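Local coordinates for protein hydroquinone dioxygenase large subunit (Pseudomonas sp., PDB 4ZXA) that forms, together with a small subunit, a cupin-type hydroquinone 1,2-dioxygenase that depends on iron(II) and cleaves the aromatic ring of hydroquinone, at residues 70-74 with 129-133; 77-81 with 91-95; 258-262 with 323-327. One frame throughout, in Å; residues are numbered along the deposited sequence.

The three contacts illustrate how chemistry follows position in a fold. Interaction 1 is mostly buried and almost wholly apolar, a pairing of two helices. Interaction 2 is partly buried and more polar: a loop and the end of a strand are joined by hydrogen bonds from the backbone and side-chain amide of Asn-93, and Phe-79 presents its ring edge to the bound 4-hydroxybenzonitrile. It adjoins interaction 1, with the loop 77-81 following soon after helix 63-75, Asp-73 bonded to Thr-91 and Phe-129 packed on Phe-78. Interaction 3 lies farthest from the chain centre, where a C-terminal helix covers the loop carrying two metal ligands. It meets interaction 2 through Asp-259 and Arg-260, but stays clear of interaction 1.

Interaction 1: 70-74 with 129-133; sequences MMRDV and FKAIL
The ring of Phe-129 is met on one face by the methyl of Met-70 and at its edge by Val-74 and Asp-73. Met-70 CE stands almost exactly on the ring normal, 3.4 Å from the centroid of the Phe-129 ring, a CH-pi contact that touches all six carbons about evenly. The sulfur lies over the same face, 4.1 Å from that centroid and 25° off the normal, which adds a Met-aromatic contact. The thioether reaches this place because the Met-70 chain runs out extended and then bends at its last torsion (chi3 -69°), folding the methyl over the ring. Its sulfur also rests against the branch methyl of Ile-132, with Met-70 SD to Ile-132 CG2 at 3.8 Å.

Val-74 works at the ring's root: its CG2 sits 3.5 Å from Phe-129 CB, while CG1 touches the aliphatic chain of Lys-130. The same CG2 of Val-74 meets Leu-133 CD1 tip to tip at 3.9 Å. Leu-133 also reaches Met-71, its CD2 lying 3.8 Å from the backbone N of Met-71. Asp-73 brings OD2 near the ring edge, but this oxygen has its polar partner in Thr-91. Ile-165 of helix 162-165 touches both Met-71 and Leu-133 from outside the pair.

The axes of the two segments approach to 10.0 Å and run roughly antiparallel, at 142°. The arrangement is a buried helix-helix interface, in which helix 63-75 packs on helix 122-136 through methionine, valine, leucine and aromatic side chains within the N-terminal family region.

Interaction 2: 77-81 with 91-95; sequences GFFYG and TRNYY. With H8N (4-hydroxybenzonitrile), chain J.
Asn-93 grips the loop 77-81 with its side-chain amide, and its backbone holds the end of the same loop. Its ND2 donates to Phe-79 O at 3.0 Å, approaching from above the carbonyl plane. The backbone N of Asn-93 donates to Gly-81 O at 3.1 Å, and Arg-92 adds a CA-H...O contact to that same oxygen. The oxygen of the same amide is used within its own segment: Asn-93 OD1 accepts from Tyr-95 N at 2.9 Å, an Asx turn that bends the chain as strand 89-93 ends. With CG anti to the backbone N (chi1 -161°), the amide is sent out to where ND2 meets Phe-79 O while OD1 takes the Tyr-95 N-H. Arg-92 NH1 in turn donates to Asn-93 O. A water adds a bridge, donating to Phe-78 O at 2.8 Å and to Thr-91 OG1, whose hydroxyl also bonds to Asp-73.

These bonds bind the loop after helix 63-75, which leaves that helix at Gly-77 in a Schellman motif, to a strand of the large antiparallel sheet. Strand 82-84, immediately following the loop, is the sheet neighbour of strand 89-93.

Among the packing contacts, Tyr-95 crosses Tyr-80 at about a right angle, bringing its OH to the edge of the Tyr-80 ring; CE1 of Tyr-95 lies 3.7 Å from Tyr-80 CD1. That hydroxyl finds its polar partner in Asp-259. Arg-92 lays one face of its guanidinium over Gly-81 CA and the opposite face against Tyr-94 CE1. On the pocket side, Phe-79 turns its ring edge to the nitrile of 4-hydroxybenzonitrile, with Phe-79 CE2 3.7 Å from NAA, while Tyr-80 O bonds to the metal ligand His-256.

Interaction 3: 258-262 with 323-327; sequences NDRVE and LPHLY. With CD (cadmium ion), chain I; H8N (4-hydroxybenzonitrile), chain J.
Tyr-327 lies against the loop at Arg-260 and Val-261, with the backbone of Arg-260 over one face of its ring. Arg-260 CA is 3.9 Å from the ring centroid of Tyr-327 and 25° off its normal, a CH-pi contact offset toward the rim, and Arg-260 CB touches Tyr-327 CE2 at 3.6 Å. Beyond the ring the hydroxyl continues to the next residue: Val-261 N donates to Tyr-327 OH at 3.0 Å in a nearly straight bond (172°). Val-261 crosses the tyrosine at about a right angle, its CB and CG2 packing near the same hydroxyl.

The rest of the Arg-260 side chain runs on to the start of helix 323-329. CG sits between the backbone N and the carbonyl carbon (chi1 54°), and a bend at chi3 carries the guanidinium there. Leu-323 CB covers one face, Leu-323 CD2 lies 3.5 Å from Arg-260 NH1, and Pro-324 runs alongside the arginine, with its CG 3.8 Å from Arg-260 NH2. Arg-260 NE forms a salt bridge to Asp-259 OD1 within the loop, which probably offsets part of the charge; the companion oxygen of Asp-259 bonds to Tyr-95. Replacing Tyr-327 by an alanine would probably leave Val-261 N without its acceptor and open a gap beside Arg-260.

The same loop carries two ligands of the cadmium ion: Asn-258 OD1 binds it at 2.3 Å and both carboxylate oxygens of Glu-262 bind it too, with His-256, His-303 and the nitrile nitrogen of 4-hydroxybenzonitrile completing the site. A straight N-H to hydroxyl bond, a CH-pi contact and an arginine paired with Asp-259 thus probably help to fix the loop between these ligands, on the side away from the metal.

Interaction 1: 70-74 with 129-133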
# COMPACT_ATOMS: atom_id res chain seq x y z
N MET E 70 3.07 -10.04 -9.10
CA MET E 70 3.16 -11.37 -9.71
C MET E 70 3.57 -11.22 -11.15
O MET E 70 4.30 -12.06 -11.69
CB MET E 70 1.83 -12.14 -9.62
CG MET E 70 1.88 -13.48 -10.36
SD MET E 70 0.51 -14.58 -9.95
CE MET E 70 0.93 -14.98 -8.24
N MET E 71 3.11 -10.13 -11.76
CA MET E 71 3.50 -9.83 -13.14
C MET E 71 5.00 -9.69 -13.24
O MET E 71 5.59 -10.17 -14.20
CB MET E 71 2.85 -8.54 -13.63
CG MET E 71 3.24 -8.20 -15.04
SD MET E 71 2.35 -9.17 -16.26
CE MET E 71 3.66 -10.18 -16.97
N ARG E 72 5.64 -9.05 -12.26
CA ARG E 72 7.09 -8.92 -12.30
C ARG E 72 7.72 -10.29 -12.09
O ARG E 72 8.62 -10.67 -12.83
CB ARG E 72 7.63 -7.89 -11.28
CG ARG E 72 7.18 -6.42 -11.53
CD ARG E 72 7.28 -6.07 -12.99
NE ARG E 72 6.90 -4.69 -13.32
CZ ARG E 72 5.65 -4.23 -13.31
NH1 ARG E 72 4.64 -5.01 -12.93
NH2 ARG E 72 5.41 -2.97 -13.66
N ASP E 73 7.22 -11.04 -11.10
CA ASP E 73 7.82 -12.34 -10.78
C ASP E 73 7.79 -13.27 -11.99
O ASP E 73 8.73 -14.03 -12.22
CB ASP E 73 7.12 -13.01 -9.60
CG ASP E 73 8.10 -13.67 -8.64
OD1 ASP E 73 9.33 -13.67 -8.90
OD2 ASP E 73 7.63 -14.20 -7.61
N VAL E 74 6.72 -13.19 -12.77
CA VAL E 74 6.57 -14.05 -13.93
C VAL E 74 7.46 -13.59 -15.07
O VAL E 74 8.10 -14.42 -15.73
CB VAL E 74 5.12 -14.12 -14.42
CG1 VAL E 74 5.08 -14.51 -15.89
CG2 VAL E 74 4.34 -15.10 -13.58
N PHE E 129 1.31 -19.40 -11.85
CA PHE E 129 1.32 -17.94 -11.84
C PHE E 129 0.79 -17.31 -13.14
O PHE E 129 0.00 -16.36 -13.10
CB PHE E 129 2.72 -17.39 -11.51
CG PHE E 129 3.03 -17.34 -10.04
CD1 PHE E 129 2.33 -18.13 -9.14
CD2 PHE E 129 4.02 -16.50 -9.56
CE1 PHE E 129 2.62 -18.09 -7.78
CE2 PHE E 129 4.32 -16.44 -8.21
CZ PHE E 129 3.62 -17.24 -7.31
N LYS E 130 1.20 -17.83 -14.29
CA LYS E 130 0.71 -17.30 -15.56
C LYS E 130 -0.80 -17.46 -15.62
O LYS E 130 -1.50 -16.59 -16.12
CB LYS E 130 1.36 -18.02 -16.74
CG LYS E 130 2.84 -17.70 -16.91
CD LYS E 130 3.35 -18.08 -18.28
CE LYS E 130 4.78 -17.63 -18.48
NZ LYS E 130 5.22 -17.66 -19.91
N ALA E 131 -1.28 -18.58 -15.09
CA ALA E 131 -2.70 -18.88 -15.10
C ALA E 131 -3.46 -17.92 -14.19
O ALA E 131 -4.60 -17.52 -14.49
CB ALA E 131 -2.96 -20.34 -14.70
N ILE E 132 -2.83 -17.55 -13.07
CA ILE E 132 -3.45 -16.59 -12.16
C ILE E 132 -3.56 -15.20 -12.81
O ILE E 132 -4.63 -14.58 -12.80
CB ILE E 132 -2.71 -16.52 -10.80
CG1 ILE E 132 -2.89 -17.84 -10.04
CG2 ILE E 132 -3.24 -15.36 -9.96
CD1 ILE E 132 -1.96 -17.99 -8.87
N LEU E 133 -2.47 -14.71 -13.40
CA LEU E 133 -2.51 -13.42 -14.10
C LEU E 133 -3.61 -13.43 -15.15
O LEU E 133 -4.42 -12.50 -15.23
CB LEU E 133 -1.16 -13.09 -14.76
CG LEU E 133 0.03 -12.77 -13.86
CD1 LEU E 133 1.33 -12.80 -14.69
CD2 LEU E 133 -0.16 -11.42 -13.18

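Interaction 2: 77-81 with 91-95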
# COMPACT_ATOMS: atom_id res chain seq x y z
N GLY E 77 11.14 -14.35 -14.43
CA GLY E 77 11.50 -15.74 -14.19
C GLY E 77 11.92 -15.94 -12.75
O GLY E 77 12.80 -16.75 -12.45
N PHE E 78 11.29 -15.18 -11.86
CA PHE E 78 11.55 -15.24 -10.42
C PHE E 78 12.86 -14.58 -10.01
O PHE E 78 13.27 -14.66 -8.86
CB PHE E 78 11.40 -16.67 -9.88
CG PHE E 78 10.01 -17.22 -10.09
CD1 PHE E 78 8.96 -16.81 -9.26
CD2 PHE E 78 9.74 -18.10 -11.13
CE1 PHE E 78 7.66 -17.29 -9.45
CE2 PHE E 78 8.46 -18.58 -11.33
CZ PHE E 78 7.41 -18.18 -10.49
N PHE E 79 13.50 -13.91 -10.97
CA PHE E 79 14.59 -13.01 -10.65
C PHE E 79 15.71 -13.74 -9.89
O PHE E 79 16.05 -14.87 -10.23
CB PHE E 79 14.05 -11.84 -9.82
CG PHE E 79 14.82 -10.55 -10.00
CD1 PHE E 79 15.66 -10.37 -11.08
CD2 PHE E 79 14.70 -9.53 -9.07
CE1 PHE E 79 16.38 -9.18 -11.24
CE2 PHE E 79 15.41 -8.34 -9.22
CZ PHE E 79 16.25 -8.16 -10.31
N TYR E 80 16.26 -13.08 -8.88
CA TYR E 80 17.30 -13.65 -8.02
C TYR E 80 16.90 -13.33 -6.61
O TYR E 80 16.15 -12.39 -6.39
CB TYR E 80 18.67 -12.99 -8.29
CG TYR E 80 19.05 -13.04 -9.72
CD1 TYR E 80 19.66 -14.17 -10.25
CD2 TYR E 80 18.76 -11.99 -10.58
CE1 TYR E 80 20.00 -14.24 -11.59
CE2 TYR E 80 19.09 -12.05 -11.93
CZ TYR E 80 19.71 -13.17 -12.42
OH TYR E 80 20.04 -13.24 -13.75
N GLY E 81 17.41 -14.07 -5.64
CA GLY E 81 17.13 -13.75 -4.25
C GLY E 81 15.64 -13.72 -3.93
O GLY E 81 14.87 -14.54 -4.45
N THR E 91 8.73 -14.97 -2.92
CA THR E 91 9.40 -16.13 -3.50
C THR E 91 10.90 -15.96 -3.42
O THR E 91 11.42 -14.85 -3.37
CB THR E 91 8.97 -16.36 -4.94
OG1 THR E 91 9.08 -15.15 -5.68
CG2 THR E 91 7.53 -16.81 -4.99
N ARG E 92 11.61 -17.08 -3.39
CA ARG E 92 13.05 -17.05 -3.37
C ARG E 92 13.42 -17.94 -4.52
O ARG E 92 13.00 -19.09 -4.55
CB ARG E 92 13.58 -17.63 -2.06
CG ARG E 92 14.92 -17.06 -1.61
CD ARG E 92 16.07 -17.37 -2.58
NE ARG E 92 17.37 -17.11 -1.95
CZ ARG E 92 18.55 -17.19 -2.57
NH1 ARG E 92 18.62 -17.50 -3.85
NH2 ARG E 92 19.66 -16.95 -1.89
N ASN E 93 14.13 -17.41 -5.49
CA ASN E 93 14.52 -18.24 -6.62
C ASN E 93 15.74 -19.05 -6.23
O ASN E 93 16.75 -18.48 -5.79
CB ASN E 93 14.80 -17.40 -7.87
CG ASN E 93 14.75 -18.22 -9.15
OD1 ASN E 93 14.68 -19.45 -9.10
ND2 ASN E 93 14.79 -17.54 -10.30
N TYR E 94 15.63 -20.35 -6.42
CA TYR E 94 16.71 -21.29 -6.19
C TYR E 94 17.22 -21.87 -7.51
O TYR E 94 17.90 -22.88 -7.53
CB TYR E 94 16.34 -22.34 -5.15
CG TYR E 94 16.40 -21.78 -3.76
CD1 TYR E 94 17.58 -21.29 -3.24
CD2 TYR E 94 15.26 -21.70 -2.97
CE1 TYR E 94 17.64 -20.76 -1.98
CE2 TYR E 94 15.31 -21.16 -1.70
CZ TYR E 94 16.50 -20.70 -1.21
OH TYR E 94 16.57 -20.17 0.05
N TYR E 95 16.90 -21.17 -8.60
CA TYR E 95 17.41 -21.54 -9.92
C TYR E 95 17.16 -22.96 -10.45
O TYR E 95 18.08 -23.66 -10.84
CB TYR E 95 18.88 -21.14 -10.00
CG TYR E 95 19.12 -19.85 -9.27
CD1 TYR E 95 18.44 -18.69 -9.63
CD2 TYR E 95 19.98 -19.78 -8.18
CE1 TYR E 95 18.63 -17.51 -8.96
CE2 TYR E 95 20.17 -18.60 -7.51
CZ TYR E 95 19.50 -17.47 -7.90
OH TYR E 95 19.69 -16.29 -7.23
NAA H8N J . 16.31 -5.15 -7.66
CAC H8N J . 15.79 -4.65 -8.54
CAI H8N J . 15.14 -3.95 -9.70
CAF H8N J . 15.48 -2.63 -9.94
CAD H8N J . 14.90 -1.95 -11.01
CAH H8N J . 13.98 -2.63 -11.79
OAB H8N J . 13.39 -1.97 -12.84
CAE H8N J . 13.64 -3.95 -11.55
CAG H8N J . 14.23 -4.62 -10.49
O HOH W 1 11.92 -15.15 -6.44

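Interaction 3: 258-262 with 323-327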
# COMPACT_ATOMS: atom_id res chain seq x y z
N ASN E 258 18.35 -8.92 -1.94
CA ASN E 258 19.46 -9.26 -2.84
C ASN E 258 20.20 -10.58 -2.52
O ASN E 258 20.19 -11.03 -1.38
CB ASN E 258 20.46 -8.10 -2.86
CG ASN E 258 20.04 -6.96 -3.78
OD1 ASN E 258 18.88 -6.85 -4.18
ND2 ASN E 258 21.00 -6.11 -4.13
N ASP E 259 20.85 -11.18 -3.51
CA ASP E 259 21.79 -12.27 -3.24
C ASP E 259 23.09 -12.15 -4.05
O ASP E 259 23.89 -13.09 -4.12
CB ASP E 259 21.15 -13.63 -3.47
CG ASP E 259 21.00 -13.96 -4.94
OD1 ASP E 259 21.04 -13.02 -5.77
OD2 ASP E 259 20.84 -15.15 -5.27
N ARG E 260 23.26 -11.00 -4.69
CA ARG E 260 24.48 -10.64 -5.40
C ARG E 260 24.53 -9.12 -5.37
O ARG E 260 23.53 -8.50 -5.06
CB ARG E 260 24.43 -11.13 -6.85
CG ARG E 260 23.19 -10.67 -7.62
CD ARG E 260 22.91 -11.58 -8.81
NE ARG E 260 22.62 -12.93 -8.34
CZ ARG E 260 22.75 -14.04 -9.05
NH1 ARG E 260 23.16 -13.98 -10.31
NH2 ARG E 260 22.46 -15.23 -8.50
N VAL E 261 25.67 -8.53 -5.66
CA VAL E 261 25.76 -7.08 -5.76
C VAL E 261 25.06 -6.66 -7.06
O VAL E 261 25.22 -7.32 -8.10
CB VAL E 261 27.23 -6.62 -5.78
CG1 VAL E 261 27.33 -5.14 -6.16
CG2 VAL E 261 27.90 -6.86 -4.43
N GLU E 262 24.28 -5.58 -7.01
CA GLU E 262 23.69 -5.00 -8.22
C GLU E 262 24.26 -3.62 -8.47
O GLU E 262 24.65 -2.93 -7.51
CB GLU E 262 22.18 -4.85 -8.06
CG GLU E 262 21.45 -6.15 -7.96
CD GLU E 262 20.07 -5.99 -7.35
OE1 GLU E 262 19.84 -4.94 -6.69
OE2 GLU E 262 19.23 -6.89 -7.54
N LEU E 323 27.72 -17.33 -9.43
CA LEU E 323 27.64 -16.20 -8.49
C LEU E 323 27.22 -16.62 -7.07
O LEU E 323 27.89 -16.25 -6.10
CB LEU E 323 26.75 -15.08 -9.02
CG LEU E 323 27.43 -13.94 -9.81
CD1 LEU E 323 28.84 -14.29 -10.23
CD2 LEU E 323 26.60 -13.54 -11.02
N PRO E 324 26.13 -17.39 -6.93
CA PRO E 324 25.75 -17.80 -5.57
C PRO E 324 26.92 -18.48 -4.85
O PRO E 324 27.18 -18.17 -3.68
CB PRO E 324 24.60 -18.78 -5.80
CG PRO E 324 24.02 -18.35 -7.11
CD PRO E 324 25.18 -17.88 -7.94
N HIS E 325 27.61 -19.39 -5.54
CA HIS E 325 28.81 -20.01 -4.96
C HIS E 325 29.84 -18.96 -4.51
O HIS E 325 30.31 -19.00 -3.38
CB HIS E 325 29.46 -21.00 -5.91
CG HIS E 325 30.87 -21.34 -5.55
ND1 HIS E 325 31.21 -21.96 -4.37
CD2 HIS E 325 32.04 -21.12 -6.20
CE1 HIS E 325 32.52 -22.11 -4.31
NE2 HIS E 325 33.05 -21.61 -5.41
N LEU E 326 30.16 -18.01 -5.39
CA LEU E 326 31.15 -16.98 -5.03
C LEU E 326 30.80 -16.21 -3.78
O LEU E 326 31.67 -15.92 -2.95
CB LEU E 326 31.40 -16.03 -6.19
CG LEU E 326 31.90 -16.72 -7.45
CD1 LEU E 326 32.20 -15.72 -8.53
CD2 LEU E 326 33.12 -17.53 -7.10
N TYR E 327 29.52 -15.86 -3.62
CA TYR E 327 29.08 -15.09 -2.44
C TYR E 327 29.07 -15.95 -1.18
O TYR E 327 29.54 -15.51 -0.14
CB TYR E 327 27.73 -14.39 -2.67
CG TYR E 327 27.84 -13.20 -3.59
CD1 TYR E 327 28.26 -11.96 -3.11
CD2 TYR E 327 27.59 -13.32 -4.94
CE1 TYR E 327 28.40 -10.86 -3.96
CE2 TYR E 327 27.73 -12.24 -5.80
CZ TYR E 327 28.13 -11.01 -5.30
OH TYR E 327 28.25 -9.95 -6.15
CD CD I . 17.73 -5.77 -5.91
NAA H8N J . 16.31 -5.15 -7.66
CAC H8N J . 15.79 -4.65 -8.54
CAI H8N J . 15.14 -3.95 -9.70
CAF H8N J . 15.48 -2.63 -9.94
CAD H8N J . 14.90 -1.95 -11.01
CAH H8N J . 13.98 -2.63 -11.79
OAB H8N J . 13.39 -1.97 -12.84
CAE H8N J . 13.64 -3.95 -11.55
CAG H8N J . 14.23 -4.62 -10.49